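Local structure of cytoplasmic export protein 1 (Saccharomyces cerevisiae, 3VWA) at residues Gln245-Leu250 and Leu259-Asn264; Glu294-Leu299 and Asn343-Gln348; Leu151-Glu156 and Phe161-Arg166; Leu193-Leu198 and Val210-Ile215. The protein takes part in nuclear tRNA export at the nuclear pore complex, where it may collect tRNA from export receptors and pass aminoacylated tRNA to the translation machinery. One frame throughout, in Å; residues are numbered along the deposited sequence.

Interaction 1 of 4, residues Gln245-Leu250 and Leu259-Asn264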
# COMPACT_ATOMS: atom_id res chain seq x y z
N GLN A 245 1.84 -6.81 -19.91
CA GLN A 245 1.92 -6.28 -21.24
C GLN A 245 0.90 -5.16 -21.53
O GLN A 245 1.27 -4.16 -22.18
CB GLN A 245 1.85 -7.41 -22.27
CG GLN A 245 1.98 -6.94 -23.71
CD GLN A 245 1.67 -8.01 -24.74
OE1 GLN A 245 1.91 -9.21 -24.52
NE2 GLN A 245 1.14 -7.58 -25.88
N GLU A 246 -0.35 -5.34 -21.09
CA GLU A 246 -1.38 -4.30 -21.17
C GLU A 246 -0.94 -3.07 -20.40
O GLU A 246 -1.01 -1.95 -20.92
CB GLU A 246 -2.71 -4.77 -20.54
CG GLU A 246 -3.54 -5.74 -21.34
CD GLU A 246 -4.75 -6.21 -20.54
OE1 GLU A 246 -5.76 -5.49 -20.47
OE2 GLU A 246 -4.68 -7.33 -19.97
N LEU A 247 -0.47 -3.28 -19.18
CA LEU A 247 -0.09 -2.22 -18.30
C LEU A 247 1.01 -1.35 -18.91
O LEU A 247 0.88 -0.12 -18.95
CB LEU A 247 0.42 -2.80 -16.99
CG LEU A 247 0.17 -2.01 -15.71
CD1 LEU A 247 -1.27 -1.54 -15.62
CD2 LEU A 247 0.52 -2.95 -14.54
N ARG A 248 2.07 -2.00 -19.38
CA ARG A 248 3.18 -1.33 -20.04
C ARG A 248 2.79 -0.49 -21.24
O ARG A 248 3.51 0.41 -21.56
CB ARG A 248 4.12 -2.36 -20.63
CG ARG A 248 5.41 -2.58 -19.88
CD ARG A 248 5.93 -3.90 -20.42
NE ARG A 248 7.21 -3.79 -21.09
CZ ARG A 248 7.71 -4.70 -21.93
NH1 ARG A 248 8.90 -4.51 -22.47
NH2 ARG A 248 7.01 -5.79 -22.23
N GLU A 249 1.67 -0.83 -21.88
CA GLU A 249 1.20 -0.17 -23.08
C GLU A 249 0.10 0.80 -22.75
O GLU A 249 -0.51 1.41 -23.63
CB GLU A 249 0.65 -1.21 -24.05
CG GLU A 249 1.73 -1.84 -24.89
CD GLU A 249 1.21 -2.85 -25.90
OE1 GLU A 249 0.03 -2.79 -26.30
OE2 GLU A 249 2.01 -3.70 -26.30
N LEU A 250 -0.16 0.96 -21.46
CA LEU A 250 -1.28 1.77 -21.04
C LEU A 250 -1.29 3.14 -21.73
O LEU A 250 -2.33 3.56 -22.18
CB LEU A 250 -1.29 1.93 -19.52
CG LEU A 250 -2.54 2.51 -18.90
CD1 LEU A 250 -3.80 1.61 -19.06
CD2 LEU A 250 -2.30 2.79 -17.43
N LEU A 259 -9.37 2.07 -19.94
CA LEU A 259 -10.48 1.60 -19.16
C LEU A 259 -10.66 0.08 -19.27
O LEU A 259 -11.07 -0.58 -18.28
CB LEU A 259 -11.76 2.23 -19.70
CG LEU A 259 -12.82 2.74 -18.73
CD1 LEU A 259 -14.22 2.69 -19.37
CD2 LEU A 259 -12.83 2.06 -17.35
N VAL A 260 -10.44 -0.49 -20.45
CA VAL A 260 -10.48 -1.96 -20.56
C VAL A 260 -9.37 -2.63 -19.69
O VAL A 260 -9.62 -3.63 -19.01
CB VAL A 260 -10.35 -2.46 -21.98
CG1 VAL A 260 -10.12 -3.99 -21.99
CG2 VAL A 260 -11.60 -2.09 -22.81
N VAL A 261 -8.16 -2.09 -19.75
CA VAL A 261 -7.03 -2.56 -18.93
C VAL A 261 -7.39 -2.58 -17.45
O VAL A 261 -7.16 -3.57 -16.75
CB VAL A 261 -5.82 -1.66 -19.11
CG1 VAL A 261 -4.67 -2.12 -18.16
CG2 VAL A 261 -5.40 -1.66 -20.59
N MSE A 262 -7.96 -1.49 -16.97
CA MSE A 262 -8.48 -1.45 -15.59
C MSE A 262 -9.64 -2.39 -15.38
O MSE A 262 -9.74 -2.97 -14.34
CB MSE A 262 -8.89 -0.02 -15.21
CG MSE A 262 -7.68 0.93 -15.09
SE MSE A 262 -5.99 0.14 -14.35
CE MSE A 262 -5.75 -1.70 -14.79
N SER A 263 -10.55 -2.51 -16.35
CA SER A 263 -11.57 -3.56 -16.29
C SER A 263 -11.02 -4.99 -16.21
O SER A 263 -11.56 -5.86 -15.47
CB SER A 263 -12.50 -3.42 -17.46
OG SER A 263 -13.16 -2.18 -17.24
N ASN A 264 -9.95 -5.23 -16.93
CA ASN A 264 -9.25 -6.50 -16.84
C ASN A 264 -8.63 -6.66 -15.44
O ASN A 264 -8.70 -7.74 -14.83
CB ASN A 264 -8.16 -6.60 -17.91
CG ASN A 264 -8.75 -6.94 -19.24
OD1 ASN A 264 -9.89 -7.40 -19.30
ND2 ASN A 264 -7.97 -6.74 -20.32
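With CG anti to its own carbonyl carbon (chi1 -75°) and the chain beyond it extended, E246 carries its carboxylate past V261 to N264. N264 adopts a similar first torsion and directs its amide nitrogen at the acid. ND2 donates to E246 OE1 along a nearly straight path, N-H...O 161°. The modelled separation of 2.5 Å between N264 ND2 and E246 OE1 is unusually short, so its exact length is doubtful. The donor meets OE1 on its syn side, tilted out of the carboxylate plane, while OE1 lies nearly in the amide plane; the two planes stand 78° apart. On the way, E246 OE1 passes 3.8 Å from V261 CG2.

Inward of this bond the contact is apolar. L250 pushes CD1 against the fork of V261, 3.8 Å from V261 CB, and L247 CD1 flanks V261 CG1 at 4.3 Å. Helix 283-303 backs the leucines through I288 and E291. Helices 239-248 and 255-271, consecutive in the chain, run roughly antiparallel as a helical hairpin. With an alanine at E246, N264 ND2 would probably lose this acceptor and V261 CG2 part of its cover. Because the acid's partner here is a neutral amide, the link is directional but does not itself neutralise the carboxylate, whose charge probably favours the partly exposed border over the buried leucine-valine interior.

Interaction 2 of 4, residues Glu294-Leu299 and Asn343-Gln348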
# COMPACT_ATOMS: atom_id res chain seq x y z
N GLU A 294 -5.18 7.55 -11.34
CA GLU A 294 -5.35 8.46 -12.48
C GLU A 294 -6.65 8.20 -13.24
O GLU A 294 -7.35 9.14 -13.65
CB GLU A 294 -4.15 8.36 -13.44
CG GLU A 294 -2.97 9.21 -13.03
CD GLU A 294 -3.41 10.65 -12.83
OE1 GLU A 294 -4.07 11.21 -13.75
OE2 GLU A 294 -3.14 11.19 -11.73
N ILE A 295 -6.96 6.92 -13.47
CA ILE A 295 -8.18 6.61 -14.24
C ILE A 295 -9.41 6.94 -13.44
O ILE A 295 -10.38 7.43 -14.01
CB ILE A 295 -8.19 5.18 -14.78
CG1 ILE A 295 -7.23 5.13 -15.96
CG2 ILE A 295 -9.62 4.79 -15.26
CD1 ILE A 295 -6.33 3.91 -15.95
N ILE A 296 -9.34 6.75 -12.12
CA ILE A 296 -10.44 7.12 -11.23
C ILE A 296 -10.76 8.62 -11.23
O ILE A 296 -11.95 9.03 -11.26
CB ILE A 296 -10.22 6.66 -9.75
CG1 ILE A 296 -10.37 5.13 -9.63
CG2 ILE A 296 -11.25 7.33 -8.86
CD1 ILE A 296 -9.82 4.54 -8.34
N LYS A 297 -9.72 9.45 -11.16
CA LYS A 297 -9.92 10.92 -11.20
C LYS A 297 -10.63 11.32 -12.49
O LYS A 297 -11.58 12.10 -12.46
CB LYS A 297 -8.59 11.67 -11.09
CG LYS A 297 -7.90 11.49 -9.74
CD LYS A 297 -6.46 11.98 -9.77
CE LYS A 297 -5.78 11.71 -8.42
NZ LYS A 297 -4.32 11.36 -8.58
N LEU A 298 -10.19 10.76 -13.62
CA LEU A 298 -10.87 11.05 -14.88
C LEU A 298 -12.35 10.73 -14.81
O LEU A 298 -13.19 11.55 -15.16
CB LEU A 298 -10.22 10.37 -16.10
CG LEU A 298 -9.13 11.09 -16.94
CD1 LEU A 298 -9.39 12.60 -17.03
CD2 LEU A 298 -7.69 10.79 -16.47
N LEU A 299 -12.68 9.54 -14.33
CA LEU A 299 -14.07 9.12 -14.24
C LEU A 299 -14.90 10.03 -13.32
O LEU A 299 -16.10 10.19 -13.52
CB LEU A 299 -14.13 7.70 -13.71
CG LEU A 299 -13.48 6.64 -14.56
CD1 LEU A 299 -13.60 5.36 -13.75
CD2 LEU A 299 -14.21 6.54 -15.89
N ASN A 343 -4.72 12.03 -1.09
CA ASN A 343 -5.52 12.95 -0.32
C ASN A 343 -6.56 13.67 -1.20
O ASN A 343 -7.74 13.70 -0.82
CB ASN A 343 -4.61 13.93 0.47
CG ASN A 343 -3.90 14.99 -0.41
OD1 ASN A 343 -3.82 14.87 -1.66
ND2 ASN A 343 -3.40 16.05 0.24
N ASP A 344 -6.16 14.19 -2.38
CA ASP A 344 -7.11 14.88 -3.28
C ASP A 344 -8.13 13.95 -3.88
O ASP A 344 -9.28 14.33 -4.07
CB ASP A 344 -6.38 15.66 -4.39
CG ASP A 344 -5.52 16.78 -3.84
OD1 ASP A 344 -5.74 17.22 -2.69
OD2 ASP A 344 -4.60 17.23 -4.55
N LEU A 345 -7.73 12.69 -4.10
CA LEU A 345 -8.59 11.66 -4.65
C LEU A 345 -9.74 11.39 -3.70
O LEU A 345 -10.90 11.34 -4.10
CB LEU A 345 -7.79 10.38 -4.90
CG LEU A 345 -8.47 9.33 -5.81
CD1 LEU A 345 -7.42 8.59 -6.62
CD2 LEU A 345 -9.30 8.31 -5.04
N ILE A 346 -9.40 11.27 -2.43
CA ILE A 346 -10.36 10.88 -1.41
C ILE A 346 -11.31 12.04 -1.18
O ILE A 346 -12.50 11.84 -1.10
CB ILE A 346 -9.64 10.46 -0.11
CG1 ILE A 346 -8.93 9.12 -0.32
CG2 ILE A 346 -10.59 10.45 1.09
CD1 ILE A 346 -9.85 7.94 -0.53
N THR A 347 -10.78 13.26 -1.17
CA THR A 347 -11.62 14.50 -1.15
C THR A 347 -12.68 14.59 -2.25
O THR A 347 -13.86 14.86 -1.99
CB THR A 347 -10.74 15.75 -1.22
OG1 THR A 347 -9.93 15.76 -0.05
CG2 THR A 347 -11.59 17.04 -1.25
N GLN A 348 -12.24 14.35 -3.47
CA GLN A 348 -13.08 14.38 -4.66
C GLN A 348 -14.15 13.32 -4.55
O GLN A 348 -15.35 13.53 -4.87
CB GLN A 348 -12.14 14.06 -5.84
CG GLN A 348 -12.14 15.06 -6.99
CD GLN A 348 -11.78 14.39 -8.33
OE1 GLN A 348 -10.98 13.45 -8.39
NE2 GLN A 348 -12.41 14.87 -9.40
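K297 lays the far end of its aliphatic chain across the tip of L345, the two side chains crossing at about a right angle, with K297 CE 4.0 Å from L345 CD1. L345 reaches this position because its CG lies anti to the backbone N (chi1 -165°), which sends the isobutyl group out between the helices. Its other methyl, CD2, faces I296 CG2 at 4.4 Å, so one leucine tip spans both a lysine methylene and an isoleucine branch. One turn further along, Q348 extends toward the root of the same lysine, and its OE1 lies 3.9 Å from K297 CG, again with the chains crossed.

Helices 283-303 and 342-351 run in roughly the same direction here, their short segments inclined by 32° with axes 10.6 Å apart. The arrangement is consistent with the stacked helices of an alpha-solenoid, as in the HEAT repeats further along the chain. Helix 321-335 completes the interior, with F324 and V328 against I296 and L325 against L345. On its other flank, segment 343-348 is tied to helix 374-387 by a salt bridge from D344 to R380 and a hydrogen bond from N343 to E376.

K297 NZ, at the end of a slightly bent chain, lies 3.4 Å from E294 OE2, a weak salt bridge within its own helix. The lysine thus divides its roles: its methylenes serve the apolar interface, while its charge is probably balanced in part by the acid one turn earlier, at the border of the contact.

Interaction 3 of 4, residues Leu151-Glu156 and Phe161-Arg166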
# COMPACT_ATOMS: atom_id res chain seq x y z
N LEU A 151 32.15 -8.05 -17.13
CA LEU A 151 32.68 -8.90 -18.19
C LEU A 151 32.07 -8.57 -19.55
O LEU A 151 32.43 -9.12 -20.56
CB LEU A 151 32.39 -10.37 -17.82
CG LEU A 151 33.21 -10.98 -16.68
CD1 LEU A 151 32.89 -12.47 -16.60
CD2 LEU A 151 34.70 -10.80 -16.91
N CYS A 152 31.11 -7.66 -19.55
CA CYS A 152 30.29 -7.43 -20.72
C CYS A 152 31.09 -6.91 -21.92
O CYS A 152 31.84 -5.92 -21.82
CB CYS A 152 29.20 -6.43 -20.39
SG CYS A 152 28.10 -6.12 -21.78
N SER A 153 30.92 -7.59 -23.04
CA SER A 153 31.51 -7.18 -24.32
C SER A 153 30.64 -7.65 -25.52
O SER A 153 29.79 -8.55 -25.40
CB SER A 153 32.96 -7.71 -24.46
OG SER A 153 33.23 -8.78 -23.54
N SER A 154 30.87 -7.01 -26.66
CA SER A 154 30.21 -7.34 -27.91
C SER A 154 30.72 -8.67 -28.46
O SER A 154 31.88 -9.04 -28.29
CB SER A 154 30.47 -6.22 -28.92
OG SER A 154 29.73 -6.44 -30.12
N LYS A 155 29.85 -9.41 -29.13
CA LYS A 155 30.30 -10.69 -29.65
C LYS A 155 31.12 -10.49 -30.93
O LYS A 155 31.99 -11.31 -31.24
CB LYS A 155 29.11 -11.63 -29.82
CG LYS A 155 28.50 -12.04 -28.48
CD LYS A 155 27.13 -12.67 -28.64
CE LYS A 155 27.09 -14.02 -27.97
NZ LYS A 155 26.56 -15.02 -28.95
N GLU A 156 30.89 -9.37 -31.62
CA GLU A 156 31.55 -9.14 -32.91
C GLU A 156 33.03 -8.86 -32.73
O GLU A 156 33.43 -7.91 -32.04
CB GLU A 156 30.87 -8.03 -33.72
CG GLU A 156 30.79 -6.68 -33.02
CD GLU A 156 29.68 -5.79 -33.55
OE1 GLU A 156 28.50 -6.21 -33.51
OE2 GLU A 156 29.99 -4.66 -33.98
N PHE A 161 39.47 -16.68 -26.40
CA PHE A 161 40.63 -16.84 -25.55
C PHE A 161 40.73 -15.68 -24.55
O PHE A 161 40.83 -15.87 -23.35
CB PHE A 161 41.91 -16.96 -26.39
CG PHE A 161 43.15 -17.20 -25.58
CD1 PHE A 161 43.93 -16.12 -25.13
CD2 PHE A 161 43.54 -18.50 -25.24
CE1 PHE A 161 45.07 -16.33 -24.36
CE2 PHE A 161 44.69 -18.71 -24.48
CZ PHE A 161 45.45 -17.63 -24.04
N GLU A 162 40.66 -14.47 -25.08
CA GLU A 162 40.75 -13.23 -24.30
C GLU A 162 39.65 -13.18 -23.20
O GLU A 162 39.92 -12.92 -22.01
CB GLU A 162 40.65 -12.06 -25.30
CG GLU A 162 41.06 -10.70 -24.79
CD GLU A 162 40.00 -10.14 -23.88
OE1 GLU A 162 38.82 -10.04 -24.31
OE2 GLU A 162 40.33 -9.85 -22.72
N PHE A 163 38.41 -13.49 -23.60
CA PHE A 163 37.27 -13.45 -22.70
C PHE A 163 37.39 -14.48 -21.55
O PHE A 163 37.09 -14.19 -20.42
CB PHE A 163 35.97 -13.67 -23.50
CG PHE A 163 34.75 -13.78 -22.63
CD1 PHE A 163 33.93 -12.67 -22.40
CD2 PHE A 163 34.45 -14.97 -21.99
CE1 PHE A 163 32.82 -12.76 -21.55
CE2 PHE A 163 33.35 -15.06 -21.15
CZ PHE A 163 32.54 -13.95 -20.94
N ALA A 164 37.82 -15.68 -21.89
CA ALA A 164 38.04 -16.73 -20.92
C ALA A 164 38.97 -16.32 -19.75
O ALA A 164 38.73 -16.75 -18.63
CB ALA A 164 38.55 -17.98 -21.63
N SER A 165 39.99 -15.49 -19.99
CA SER A 165 40.91 -15.08 -18.90
C SER A 165 40.23 -14.11 -17.94
O SER A 165 40.28 -14.29 -16.71
CB SER A 165 42.24 -14.50 -19.44
OG SER A 165 42.20 -14.44 -20.84
N ARG A 166 39.57 -13.10 -18.52
CA ARG A 166 38.71 -12.20 -17.78
C ARG A 166 37.69 -13.01 -17.00
O ARG A 166 37.59 -12.90 -15.77
CB ARG A 166 38.06 -11.21 -18.73
CG ARG A 166 39.11 -10.38 -19.42
CD ARG A 166 38.60 -9.08 -20.04
NE ARG A 166 38.08 -9.26 -21.38
CZ ARG A 166 36.79 -9.22 -21.70
NH1 ARG A 166 36.41 -9.40 -22.97
NH2 ARG A 166 35.86 -9.00 -20.75
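The carbonyl oxygen of L151 accepts from two donors, one in its own segment and one across the contact: S153 OG donates to L151 O at 3.1 Å, and R166 NH2 reaches L151 O more weakly at 3.4 Å. The site probably lies in the helical part of the kinase-like domain, where strand 153-154 leads through a short loop into helix 160-174. A second guanidinium nitrogen completes the ring of bonds, R166 NH1 donating to S153 OG at 3.3 Å. Both acceptors lie at the edge of the guanidinium, and the serine oxygen is nearly in its plane.

E162, one turn earlier, fixes the rotation of the group from its NE/NH1 edge. This is a side-on salt bridge, with R166 NE on E162 OE2 at 2.7 Å and R166 NH1 on E162 OE1 at 2.8 Å, each oxygen using its syn lone pair. The bend at chi3 (-86°) turns the plane to meet E162 and S153 together. Replacing R166 by a leucine would probably leave E162 without its cation and take one of two partners from S153 OG. Beside the polar network, L151 CD2 rests 3.8 Å from R166 CB, and the edge of the F163 ring presents CD1 to S153 OG at 4.1 Å.

Interaction 4 of 4, residues Leu193-Leu198 and Val210-Ile215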
# COMPACT_ATOMS: atom_id res chain seq x y z
N LEU A 193 21.22 -21.65 -14.11
CA LEU A 193 21.52 -21.53 -12.68
C LEU A 193 20.56 -20.58 -11.94
O LEU A 193 20.01 -20.94 -10.89
CB LEU A 193 22.99 -21.12 -12.47
CG LEU A 193 24.08 -22.20 -12.49
CD1 LEU A 193 25.40 -21.69 -13.06
CD2 LEU A 193 24.28 -22.70 -11.07
N LEU A 194 20.35 -19.38 -12.50
CA LEU A 194 19.47 -18.37 -11.87
C LEU A 194 18.03 -18.81 -11.76
O LEU A 194 17.41 -18.65 -10.71
CB LEU A 194 19.43 -17.11 -12.73
CG LEU A 194 19.61 -15.76 -12.02
CD1 LEU A 194 18.94 -14.72 -12.86
CD2 LEU A 194 19.17 -15.66 -10.55
N ILE A 195 17.49 -19.33 -12.86
CA ILE A 195 16.12 -19.83 -12.85
C ILE A 195 15.97 -20.97 -11.85
O ILE A 195 14.99 -21.04 -11.11
CB ILE A 195 15.67 -20.27 -14.25
CG1 ILE A 195 15.40 -19.04 -15.13
CG2 ILE A 195 14.44 -21.17 -14.14
CD1 ILE A 195 15.18 -19.33 -16.61
N LYS A 196 16.97 -21.85 -11.79
CA LYS A 196 16.91 -22.94 -10.80
C LYS A 196 16.95 -22.37 -9.40
O LYS A 196 16.27 -22.91 -8.52
CB LYS A 196 18.02 -23.96 -11.02
CG LYS A 196 17.70 -24.88 -12.21
CD LYS A 196 18.61 -26.08 -12.29
CE LYS A 196 19.94 -25.69 -12.89
NZ LYS A 196 20.91 -26.81 -12.97
N SER A 197 17.71 -21.29 -9.20
CA SER A 197 17.78 -20.68 -7.86
C SER A 197 16.46 -19.97 -7.51
O SER A 197 16.09 -19.91 -6.35
CB SER A 197 18.94 -19.70 -7.71
OG SER A 197 20.11 -20.16 -8.36
N LEU A 198 15.78 -19.44 -8.52
CA LEU A 198 14.49 -18.76 -8.32
C LEU A 198 13.38 -19.73 -7.97
O LEU A 198 12.49 -19.39 -7.18
CB LEU A 198 14.10 -17.97 -9.57
CG LEU A 198 14.89 -16.65 -9.69
CD1 LEU A 198 14.91 -16.03 -11.08
CD2 LEU A 198 14.38 -15.63 -8.67
N VAL A 210 12.53 -29.30 -19.32
CA VAL A 210 13.53 -29.71 -20.28
C VAL A 210 14.22 -28.48 -20.80
O VAL A 210 15.46 -28.46 -20.95
CB VAL A 210 12.95 -30.54 -21.44
CG1 VAL A 210 13.92 -30.56 -22.60
CG2 VAL A 210 12.61 -31.95 -20.96
N ASN A 211 13.43 -27.47 -21.10
CA ASN A 211 13.98 -26.22 -21.61
C ASN A 211 15.06 -25.67 -20.68
O ASN A 211 16.17 -25.36 -21.13
CB ASN A 211 12.86 -25.22 -21.90
CG ASN A 211 11.99 -25.66 -23.08
OD1 ASN A 211 12.52 -26.11 -24.09
ND2 ASN A 211 10.67 -25.54 -22.95
N VAL A 212 14.77 -25.61 -19.38
CA VAL A 212 15.73 -25.09 -18.41
C VAL A 212 17.02 -25.93 -18.36
O VAL A 212 18.13 -25.38 -18.16
CB VAL A 212 15.08 -24.98 -17.01
CG1 VAL A 212 16.11 -24.80 -15.90
CG2 VAL A 212 14.07 -23.83 -17.00
N ASN A 213 16.87 -27.25 -18.52
CA ASN A 213 18.02 -28.15 -18.52
C ASN A 213 18.91 -27.90 -19.70
O ASN A 213 20.13 -27.93 -19.58
CB ASN A 213 17.58 -29.60 -18.56
CG ASN A 213 17.25 -30.11 -17.21
OD1 ASN A 213 17.66 -29.52 -16.21
ND2 ASN A 213 16.50 -31.19 -17.16
N MSE A 214 18.29 -27.65 -20.84
CA MSE A 214 19.00 -27.35 -22.06
C MSE A 214 19.89 -26.14 -21.86
O MSE A 214 21.10 -26.22 -22.14
CB MSE A 214 17.94 -27.12 -23.11
CG MSE A 214 17.24 -28.43 -23.46
SE MSE A 214 16.29 -28.12 -25.17
CE MSE A 214 16.02 -29.99 -25.81
N ILE A 215 19.34 -25.03 -21.37
CA ILE A 215 20.15 -23.83 -21.20
C ILE A 215 21.16 -24.05 -20.08
O ILE A 215 22.25 -23.48 -20.10
CB ILE A 215 19.33 -22.53 -20.92
CG1 ILE A 215 18.47 -22.63 -19.65
CG2 ILE A 215 18.46 -22.16 -22.09
CD1 ILE A 215 17.85 -21.30 -19.26
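V212 meets segment 193-198 with both its methyls. CG1 stands anti to the backbone N (chi1 165°), and this rotation points the two branches at neighbouring residues of the facing helix. V212 CG2 abuts the short branch of I195, CG2 to CG2 at 3.9 Å, while V212 CG1 touches the chain of K196 near its root, 4.0 Å from K196 CG. Beyond that methylene the exposed lysine bends at chi3 and runs along the margin of the contact.

The two helices probably belong to the helical lobe of the kinase-like domain. Their segments run at 137° to each other, about midway between antiparallel and perpendicular, with axes 9.9 Å apart. Helix 186-198 turns its other flank inward, with L194 and L198 on W96 and on helix 106-122.

One turn after V212, I215 adds the next apolar step. Its CD1 comes within 4.2 Å of I195 CD1 on the long branch of that residue, a methyl-to-methyl meeting at the ends of two extended isoleucine branches. F225 of helix 222-231 touches both I195 and I215.

Overall arrangement
The four contacts follow one another along the chain, interactions 3 and 4 in the kinase-like domain and interaction 2 in the helical array that leads toward the HEAT repeats. Interaction 1 lies between these regions and touches interaction 2 directly: M262 CG packs 3.4 Å from I295 CD1, joining successive helices 255-271 and 283-303. Interactions 3 and 4 have centres about 23 Å apart and do not touch, though helices 160-174 and 186-198 are consecutive. Interaction 4 is about 31 Å from interaction 1, centre to centre, and interactions 2 and 3 are farthest apart, at about 53 Å between centres.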